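Local coordinates for protein assemblin (Human herpesvirus 3, PDB 1VZV) that probably cleaves the scaffolding assembly protein during capsid maturation, as a dimeric serine protease domain of a longer viral precursor, at residues Leu76-Phe85 and Glu96-Asn104; Ala2-Ala10 and Ser151-Leu159. All blocks are in the same frame, centred on the assembly; numbering follows the deposited sequence.

Contact 1 of 2, residues Leu76-Phe85 and Glu96-Asn104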
loop_
_atom_site.group_PDB
_atom_site.type_symbol
_atom_site.label_atom_id
_atom_site.label_comp_id
_atom_site.label_asym_id
_atom_site.label_seq_id
_atom_site.Cartn_x
_atom_site.Cartn_y
_atom_site.Cartn_z
ATOM N N LEU A 76 6.242 -11.276 -1.439
ATOM C CA LEU A 76 5.006 -10.813 -2.042
ATOM C C LEU A 76 4.006 -11.965 -1.965
ATOM O O LEU A 76 2.914 -11.821 -1.447
ATOM C CB LEU A 76 5.303 -10.424 -3.492
ATOM C CG LEU A 76 4.948 -9.034 -4.022
ATOM C CD1 LEU A 76 5.010 -8.019 -2.939
ATOM C CD2 LEU A 76 5.883 -8.652 -5.152
ATOM N N PHE A 77 4.408 -13.130 -2.445
ATOM C CA PHE A 77 3.561 -14.314 -2.407
ATOM C C PHE A 77 3.020 -14.543 -0.990
ATOM O O PHE A 77 1.872 -14.949 -0.784
ATOM C CB PHE A 77 4.376 -15.526 -2.836
ATOM C CG PHE A 77 4.279 -15.846 -4.292
ATOM C CD1 PHE A 77 3.273 -15.301 -5.077
ATOM C CD2 PHE A 77 5.172 -16.737 -4.869
ATOM C CE1 PHE A 77 3.159 -15.643 -6.417
ATOM C CE2 PHE A 77 5.067 -17.084 -6.197
ATOM C CZ PHE A 77 4.059 -16.539 -6.978
ATOM N N GLU A 78 3.895 -14.340 -0.019
ATOM C CA GLU A 78 3.538 -14.487 1.361
ATOM C C GLU A 78 2.496 -13.438 1.676
ATOM O O GLU A 78 1.462 -13.777 2.210
ATOM C CB GLU A 78 4.765 -14.267 2.209
ATOM C CG GLU A 78 4.599 -14.557 3.674
ATOM C CD GLU A 78 5.923 -14.401 4.439
ATOM O OE1 GLU A 78 6.672 -13.412 4.166
ATOM O OE2 GLU A 78 6.211 -15.273 5.304
ATOM N N ALA A 79 2.735 -12.178 1.294
ATOM C CA ALA A 79 1.802 -11.047 1.568
ATOM C C ALA A 79 0.366 -11.194 1.029
ATOM O O ALA A 79 -0.601 -10.757 1.679
ATOM C CB ALA A 79 2.403 -9.699 1.082
ATOM N N ALA A 80 0.242 -11.761 -0.172
ATOM C CA ALA A 80 -1.053 -11.960 -0.798
ATOM C C ALA A 80 -1.900 -12.887 0.079
ATOM O O ALA A 80 -1.390 -13.836 0.670
ATOM C CB ALA A 80 -0.864 -12.542 -2.156
ATOM N N HIS A 81 -3.188 -12.594 0.195
ATOM C CA HIS A 81 -4.080 -13.402 1.020
ATOM C C HIS A 81 -4.255 -14.757 0.367
ATOM O O HIS A 81 -4.074 -14.894 -0.859
ATOM C CB HIS A 81 -5.474 -12.761 1.112
ATOM C CG HIS A 81 -5.598 -11.670 2.131
ATOM N ND1 HIS A 81 -6.636 -10.762 2.118
ATOM C CD2 HIS A 81 -4.844 -11.363 3.213
ATOM C CE1 HIS A 81 -6.517 -9.945 3.151
ATOM N NE2 HIS A 81 -5.436 -10.289 3.830
ATOM N N SER A 82 -4.734 -15.718 1.164
ATOM C CA SER A 82 -5.014 -17.084 0.686
ATOM C C SER A 82 -5.886 -17.112 -0.584
ATOM O O SER A 82 -6.014 -18.162 -1.233
ATOM C CB SER A 82 -5.728 -17.918 1.772
ATOM O OG SER A 82 -4.832 -18.780 2.477
ATOM N N ASN A 83 -6.541 -15.999 -0.907
ATOM C CA ASN A 83 -7.357 -15.999 -2.096
ATOM C C ASN A 83 -7.088 -14.959 -3.168
ATOM O O ASN A 83 -7.947 -14.611 -3.997
ATOM C CB ASN A 83 -8.817 -16.159 -1.739
ATOM C CG ASN A 83 -9.108 -17.548 -1.221
ATOM O OD1 ASN A 83 -8.807 -17.861 -0.052
ATOM N ND2 ASN A 83 -9.602 -18.426 -2.108
ATOM N N PHE A 84 -5.879 -14.432 -3.147
ATOM C CA PHE A 84 -5.518 -13.541 -4.211
ATOM C C PHE A 84 -5.360 -14.649 -5.267
ATOM O O PHE A 84 -4.681 -15.660 -5.017
ATOM C CB PHE A 84 -4.181 -12.863 -3.898
ATOM C CG PHE A 84 -3.909 -11.668 -4.748
ATOM C CD1 PHE A 84 -3.378 -11.818 -6.020
ATOM C CD2 PHE A 84 -4.248 -10.397 -4.305
ATOM C CE1 PHE A 84 -3.197 -10.729 -6.834
ATOM C CE2 PHE A 84 -4.070 -9.303 -5.112
ATOM C CZ PHE A 84 -3.543 -9.467 -6.384
ATOM N N PHE A 85 -6.076 -14.529 -6.373
ATOM C CA PHE A 85 -6.040 -15.532 -7.453
ATOM C C PHE A 85 -7.083 -16.589 -7.130
ATOM O O PHE A 85 -7.019 -17.216 -6.078
ATOM C CB PHE A 85 -4.680 -16.250 -7.603
ATOM C CG PHE A 85 -3.532 -15.347 -7.949
ATOM C CD1 PHE A 85 -3.511 -14.648 -9.141
ATOM C CD2 PHE A 85 -2.466 -15.196 -7.073
ATOM C CE1 PHE A 85 -2.448 -13.816 -9.448
ATOM C CE2 PHE A 85 -1.399 -14.367 -7.371
ATOM C CZ PHE A 85 -1.386 -13.680 -8.551
ATOM N N GLU A 96 3.822 -16.724 -13.294
ATOM C CA GLU A 96 3.063 -15.648 -13.923
ATOM C C GLU A 96 2.273 -15.006 -12.797
ATOM O O GLU A 96 1.681 -13.947 -12.958
ATOM C CB GLU A 96 2.120 -16.232 -14.963
ATOM C CG GLU A 96 2.845 -17.138 -15.932
ATOM C CD GLU A 96 1.923 -17.806 -16.902
ATOM O OE1 GLU A 96 0.860 -18.293 -16.459
ATOM O OE2 GLU A 96 2.272 -17.843 -18.105
ATOM N N ARG A 97 2.227 -15.706 -11.672
ATOM C CA ARG A 97 1.575 -15.220 -10.495
ATOM C C ARG A 97 2.520 -14.248 -9.791
ATOM O O ARG A 97 2.069 -13.336 -9.106
ATOM C CB ARG A 97 1.187 -16.382 -9.603
ATOM C CG ARG A 97 0.092 -17.215 -10.225
ATOM C CD ARG A 97 -0.772 -17.886 -9.188
ATOM N NE ARG A 97 -0.348 -19.253 -8.948
ATOM C CZ ARG A 97 -1.117 -20.318 -9.172
ATOM N NH1 ARG A 97 -2.365 -20.149 -9.609
ATOM N NH2 ARG A 97 -0.647 -21.552 -8.938
ATOM N N ALA A 98 3.826 -14.404 -9.992
ATOM C CA ALA A 98 4.800 -13.496 -9.388
ATOM C C ALA A 98 4.636 -12.264 -10.194
ATOM O O ALA A 98 4.382 -11.202 -9.668
ATOM C CB ALA A 98 6.220 -14.009 -9.567
ATOM N N LEU A 99 4.719 -12.454 -11.499
ATOM C CA LEU A 99 4.591 -11.378 -12.458
ATOM C C LEU A 99 3.324 -10.564 -12.277
ATOM O O LEU A 99 3.349 -9.367 -12.449
ATOM C CB LEU A 99 4.650 -11.943 -13.872
ATOM C CG LEU A 99 4.885 -10.992 -15.040
ATOM C CD1 LEU A 99 6.190 -10.277 -14.880
ATOM C CD2 LEU A 99 4.918 -11.800 -16.289
ATOM N N TYR A 100 2.217 -11.209 -11.937
ATOM C CA TYR A 100 0.937 -10.518 -11.725
ATOM C C TYR A 100 0.972 -9.592 -10.523
ATOM O O TYR A 100 0.327 -8.544 -10.537
ATOM C CB TYR A 100 -0.214 -11.522 -11.540
ATOM C CG TYR A 100 -1.527 -10.856 -11.246
ATOM C CD1 TYR A 100 -1.877 -10.518 -9.948
ATOM C CD2 TYR A 100 -2.390 -10.511 -12.269
ATOM C CE1 TYR A 100 -3.052 -9.847 -9.678
ATOM C CE2 TYR A 100 -3.572 -9.839 -12.015
ATOM C CZ TYR A 100 -3.898 -9.508 -10.713
ATOM O OH TYR A 100 -5.073 -8.835 -10.445
ATOM N N LEU A 101 1.633 -10.050 -9.454
ATOM C CA LEU A 101 1.799 -9.309 -8.200
ATOM C C LEU A 101 2.730 -8.104 -8.364
ATOM O O LEU A 101 2.394 -6.995 -7.960
ATOM C CB LEU A 101 2.386 -10.226 -7.122
ATOM C CG LEU A 101 1.550 -10.991 -6.103
ATOM C CD1 LEU A 101 0.400 -10.132 -5.636
ATOM C CD2 LEU A 101 1.048 -12.256 -6.674
ATOM N N VAL A 102 3.904 -8.343 -8.946
ATOM C CA VAL A 102 4.916 -7.311 -9.154
ATOM C C VAL A 102 4.498 -6.220 -10.119
ATOM O O VAL A 102 4.913 -5.067 -9.954
ATOM C CB VAL A 102 6.280 -7.896 -9.595
ATOM C CG1 VAL A 102 6.148 -8.599 -10.886
ATOM C CG2 VAL A 102 7.299 -6.810 -9.736
ATOM N N THR A 103 3.683 -6.564 -11.114
ATOM C CA THR A 103 3.237 -5.569 -12.071
ATOM C C THR A 103 2.258 -4.635 -11.408
ATOM O O THR A 103 2.382 -3.444 -11.568
ATOM C CB THR A 103 2.609 -6.168 -13.352
ATOM O OG1 THR A 103 3.593 -6.904 -14.069
ATOM C CG2 THR A 103 2.151 -5.087 -14.271
ATOM N N ASN A 104 1.335 -5.149 -10.607
ATOM C CA ASN A 104 0.363 -4.266 -9.977
ATOM C C ASN A 104 0.856 -3.479 -8.756
ATOM O O ASN A 104 0.363 -2.379 -8.483
ATOM C CB ASN A 104 -0.927 -5.017 -9.660
ATOM C CG ASN A 104 -1.793 -5.236 -10.887
ATOM O OD1 ASN A 104 -2.692 -4.453 -11.180
ATOM N ND2 ASN A 104 -1.541 -6.314 -11.593
#
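The last turn of helix 70-79 packs against helix 96-105, the CA atoms of Leu76 and Leu101 lying 7.1 Å apart, in a helix-turn region of the protease domain at the subunit interface. Ala80 leaves the helical conformation, and a type I turn from His81 to Phe84 brings the chain back, so that Phe84 and Phe85 join Tyr100 in an aromatic cluster. Phe84 CD1 lies over one face of Phe85 toward the rim, while Arg97 CD covers the other, 3.9 Å from the ring centroid in a CH-pi contact; arginine suits this border because its aliphatic chain can cover a ring while the charged end continues past it. Tyr100 CG, anti to the backbone N (chi1 177°), swings its ring toward both phenylalanines, and the edge of Phe85 points at its face, offset, planes at 66°. The methyls of buried Leu101 divide the work, CD1 over the face of Phe84 and CD2 at the edge of Phe85. Phe77, at the exposed margin, brings CZ to 4.2 Å from Ala98 CB. Glu78 OE1 forms a salt bridge with Lys190 NZ of the second subunit, whose Met200 packs on Phe84. Asn104 ND2 lies above the centre of the Tyr100 ring and donates to Tyr100 O at 3.1 Å.

Contact 2 of 2, residues Ala2-Ala10 and Ser151-Leu159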
loop_
_atom_site.group_PDB
_atom_site.type_symbol
_atom_site.label_atom_id
_atom_site.label_comp_id
_atom_site.label_asym_id
_atom_site.label_seq_id
_atom_site.Cartn_x
_atom_site.Cartn_y
_atom_site.Cartn_z
ATOM N N ALA A 2 13.231 -15.401 -14.442
ATOM C CA ALA A 2 13.380 -13.951 -14.342
ATOM C C ALA A 2 12.218 -13.175 -14.938
ATOM O O ALA A 2 11.301 -13.733 -15.523
ATOM C CB ALA A 2 14.689 -13.501 -14.994
ATOM N N LEU A 3 12.255 -11.875 -14.736
ATOM C CA LEU A 3 11.248 -11.005 -15.258
ATOM C C LEU A 3 12.022 -9.986 -16.036
ATOM O O LEU A 3 13.142 -9.639 -15.678
ATOM C CB LEU A 3 10.521 -10.298 -14.131
ATOM C CG LEU A 3 9.372 -10.996 -13.401
ATOM C CD1 LEU A 3 9.825 -12.370 -12.892
ATOM C CD2 LEU A 3 8.874 -10.091 -12.259
ATOM N N TYR A 4 11.455 -9.561 -17.146
ATOM C CA TYR A 4 12.077 -8.552 -17.957
ATOM C C TYR A 4 11.110 -7.425 -17.857
ATOM O O TYR A 4 9.899 -7.645 -17.853
ATOM C CB TYR A 4 12.201 -9.024 -19.390
ATOM C CG TYR A 4 13.189 -10.126 -19.493
ATOM C CD1 TYR A 4 12.830 -11.429 -19.167
ATOM C CD2 TYR A 4 14.524 -9.852 -19.769
ATOM C CE1 TYR A 4 13.766 -12.420 -19.091
ATOM C CE2 TYR A 4 15.479 -10.852 -19.696
ATOM C CZ TYR A 4 15.086 -12.129 -19.351
ATOM O OH TYR A 4 16.029 -13.110 -19.241
ATOM N N VAL A 5 11.651 -6.232 -17.671
ATOM C CA VAL A 5 10.861 -5.020 -17.562
ATOM C C VAL A 5 11.359 -4.132 -18.694
ATOM O O VAL A 5 12.560 -4.125 -18.978
ATOM C CB VAL A 5 11.159 -4.311 -16.241
ATOM C CG1 VAL A 5 10.171 -3.210 -16.001
ATOM C CG2 VAL A 5 11.147 -5.288 -15.114
ATOM N N ALA A 6 10.449 -3.441 -19.373
ATOM C CA ALA A 6 10.829 -2.540 -20.455
ATOM C C ALA A 6 9.887 -1.337 -20.432
ATOM O O ALA A 6 8.711 -1.479 -20.110
ATOM C CB ALA A 6 10.761 -3.250 -21.785
ATOM N N GLY A 7 10.408 -0.147 -20.711
ATOM C CA GLY A 7 9.590 1.050 -20.705
ATOM C C GLY A 7 10.488 2.223 -21.016
ATOM O O GLY A 7 11.681 2.037 -21.236
ATOM N N TYR A 8 9.926 3.426 -21.066
ATOM C CA TYR A 8 10.695 4.634 -21.345
ATOM C C TYR A 8 11.158 5.265 -20.059
ATOM O O TYR A 8 10.361 5.507 -19.152
ATOM C CB TYR A 8 9.842 5.679 -22.032
ATOM C CG TYR A 8 9.331 5.344 -23.398
ATOM C CD1 TYR A 8 10.101 5.587 -24.513
ATOM C CD2 TYR A 8 8.028 4.908 -23.579
ATOM C CE1 TYR A 8 9.607 5.426 -25.752
ATOM C CE2 TYR A 8 7.524 4.742 -24.820
ATOM C CZ TYR A 8 8.320 5.009 -25.908
ATOM O OH TYR A 8 7.806 4.901 -27.179
ATOM N N LEU A 9 12.431 5.606 -20.001
ATOM C CA LEU A 9 12.961 6.241 -18.807
ATOM C C LEU A 9 12.336 7.628 -18.697
ATOM O O LEU A 9 12.094 8.117 -17.588
ATOM C CB LEU A 9 14.482 6.363 -18.914
ATOM C CG LEU A 9 15.373 5.295 -18.285
ATOM C CD1 LEU A 9 14.599 4.039 -18.049
ATOM C CD2 LEU A 9 16.599 5.042 -19.148
ATOM N N ALA A 10 12.058 8.241 -19.851
ATOM C CA ALA A 10 11.484 9.592 -19.917
ATOM C C ALA A 10 11.013 9.977 -21.328
ATOM O O ALA A 10 11.597 9.547 -22.336
ATOM C CB ALA A 10 12.525 10.608 -19.449
ATOM N N SER A 151 8.819 -10.087 -25.015
ATOM C CA SER A 151 7.446 -9.927 -24.549
ATOM C C SER A 151 7.244 -8.682 -23.697
ATOM O O SER A 151 6.130 -8.150 -23.599
ATOM C CB SER A 151 7.012 -11.142 -23.772
ATOM O OG SER A 151 7.009 -12.240 -24.638
ATOM N N SER A 152 8.308 -8.227 -23.057
ATOM C CA SER A 152 8.233 -7.051 -22.226
ATOM C C SER A 152 8.000 -5.889 -23.146
ATOM O O SER A 152 7.174 -5.030 -22.882
ATOM C CB SER A 152 9.554 -6.901 -21.537
ATOM O OG SER A 152 9.933 -8.182 -21.080
ATOM N N ILE A 153 8.672 -5.936 -24.284
ATOM C CA ILE A 153 8.581 -4.891 -25.283
ATOM C C ILE A 153 7.523 -5.127 -26.333
ATOM O O ILE A 153 7.216 -4.231 -27.109
ATOM C CB ILE A 153 9.907 -4.714 -26.032
ATOM C CG1 ILE A 153 10.254 -5.989 -26.801
ATOM C CG2 ILE A 153 11.018 -4.351 -25.062
ATOM C CD1 ILE A 153 11.476 -5.827 -27.666
ATOM N N GLU A 154 6.961 -6.319 -26.372
ATOM C CA GLU A 154 5.961 -6.597 -27.376
ATOM C C GLU A 154 4.739 -5.662 -27.464
ATOM O O GLU A 154 4.266 -5.391 -28.580
ATOM C CB GLU A 154 5.507 -8.028 -27.270
ATOM C CG GLU A 154 4.603 -8.376 -28.380
ATOM C CD GLU A 154 3.642 -9.457 -28.008
ATOM O OE1 GLU A 154 2.839 -9.215 -27.071
ATOM O OE2 GLU A 154 3.681 -10.532 -28.659
ATOM N N PRO A 155 4.192 -5.182 -26.305
ATOM C CA PRO A 155 3.024 -4.279 -26.214
ATOM C C PRO A 155 3.134 -2.780 -26.479
ATOM O O PRO A 155 2.116 -2.095 -26.434
ATOM C CB PRO A 155 2.516 -4.520 -24.796
ATOM C CG PRO A 155 3.754 -4.805 -24.045
ATOM C CD PRO A 155 4.475 -5.754 -24.968
ATOM N N PHE A 156 4.338 -2.249 -26.670
ATOM C CA PHE A 156 4.500 -0.821 -26.957
ATOM C C PHE A 156 4.158 -0.614 -28.424
ATOM O O PHE A 156 5.022 -0.779 -29.271
ATOM C CB PHE A 156 5.938 -0.405 -26.697
ATOM C CG PHE A 156 6.328 -0.502 -25.258
ATOM C CD1 PHE A 156 6.080 0.550 -24.390
ATOM C CD2 PHE A 156 6.858 -1.678 -24.746
ATOM C CE1 PHE A 156 6.335 0.428 -23.054
ATOM C CE2 PHE A 156 7.116 -1.802 -23.400
ATOM C CZ PHE A 156 6.851 -0.747 -22.554
ATOM N N ARG A 157 2.916 -0.221 -28.721
ATOM C CA ARG A 157 2.440 -0.055 -30.105
ATOM C C ARG A 157 3.125 0.934 -31.019
ATOM O O ARG A 157 2.983 0.853 -32.235
ATOM C CB ARG A 157 0.942 0.211 -30.126
ATOM C CG ARG A 157 0.080 -0.850 -29.409
ATOM C CD ARG A 157 -1.378 -0.743 -29.882
ATOM N NE ARG A 157 -2.366 -1.288 -28.944
ATOM C CZ ARG A 157 -3.677 -1.354 -29.193
ATOM N NH1 ARG A 157 -4.155 -0.924 -30.362
ATOM N NH2 ARG A 157 -4.515 -1.853 -28.287
ATOM N N VAL A 158 3.820 1.896 -30.425
ATOM C CA VAL A 158 4.551 2.928 -31.180
ATOM C C VAL A 158 6.031 2.568 -31.454
ATOM O O VAL A 158 6.593 2.937 -32.491
ATOM C CB VAL A 158 4.495 4.325 -30.464
ATOM C CG1 VAL A 158 3.066 4.869 -30.460
ATOM C CG2 VAL A 158 5.031 4.207 -29.020
ATOM N N LEU A 159 6.649 1.850 -30.524
ATOM C CA LEU A 159 8.038 1.457 -30.650
ATOM C C LEU A 159 8.261 0.698 -31.957
ATOM O O LEU A 159 7.676 -0.345 -32.196
ATOM C CB LEU A 159 8.443 0.609 -29.444
ATOM C CG LEU A 159 9.933 0.315 -29.341
ATOM C CD1 LEU A 159 10.660 1.623 -29.087
ATOM C CD2 LEU A 159 10.228 -0.716 -28.263
#
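Phe156 presents the edge of its ring to strand 3-8, with Ala6 O near the ring plane and 3.2 Å from Phe156 CZ. Ile153 CA, from its own segment, also lies at the edge in that plane. Gly7 CA meets the ring at a slant, 3.8 Å from Phe156 CZ. Tyr8 comes in obliquely too, its CE2 4.5 Å from Phe156 CD1. Phe62, on the neighbouring strand 61-67, makes edge-to-face pairs with both Phe156 and Tyr8, completing an aromatic group of three. The Phe156 ring owes its position to a first torsion that sets CG anti to the carbonyl carbon (chi1 -66°), on a residue that ends a type I beta turn begun at Ile153.

These residues belong to the beta-barrel core of the herpesvirus protease fold, where strand 3-8 pairs antiparallel with strands 61-67 and 144-146. The chain from Ser151 onward, shortly after strand 144-146, folds back across strand 3-8. No hydrogen bond joins the two segments; the strand spends its backbone groups on its neighbours, Ala6 pairing with Asn144 and Gly7 with Phe63. Ala6 points toward the crossing chain, and its methyl is small enough for close approach: CB is 3.5 Å from Ile153 CG2 and 3.9 Å from Ser152 CB. Ile153 also packs on Leu167 and Leu168 of helix 161-173. Ser152 is a short polar residue in a buried place; its OG lies beside Tyr4 CB and is hydrogen-bonded to Thr148 O, which satisfies the buried hydroxyl. At the outer end, Val158 CG2 touches Tyr8 OH at 3.4 Å, and that hydroxyl is hydrogen-bonded to Asp57 OD2.

How the contacts relate
Contact 2 belongs to the buried barrel core, its centre about 8 Å from that of the chain, whereas contact 1 lies farther out, about 17 Å away, and adjoins the second subunit. The two centres are about 21 Å apart, yet helix 96-105 connects them: its outer side meets segment 76-85, while Val102 CG1 packs 3.4 Å from Leu3 CD2 on strand 3-8 and Leu99 reaches the same leucine. Strand 144-146 is likewise shared, touched by Leu99 and by Ser152. Neither contact has a hydrogen bond across its segments. Contact 1 sets a helix end and the turn after it, carrying phenylalanines, against Arg97, Tyr100 and Leu101; contact 2 sets small Ala6 and Gly7, with Tyr8 at one end, against Phe156 and its turn.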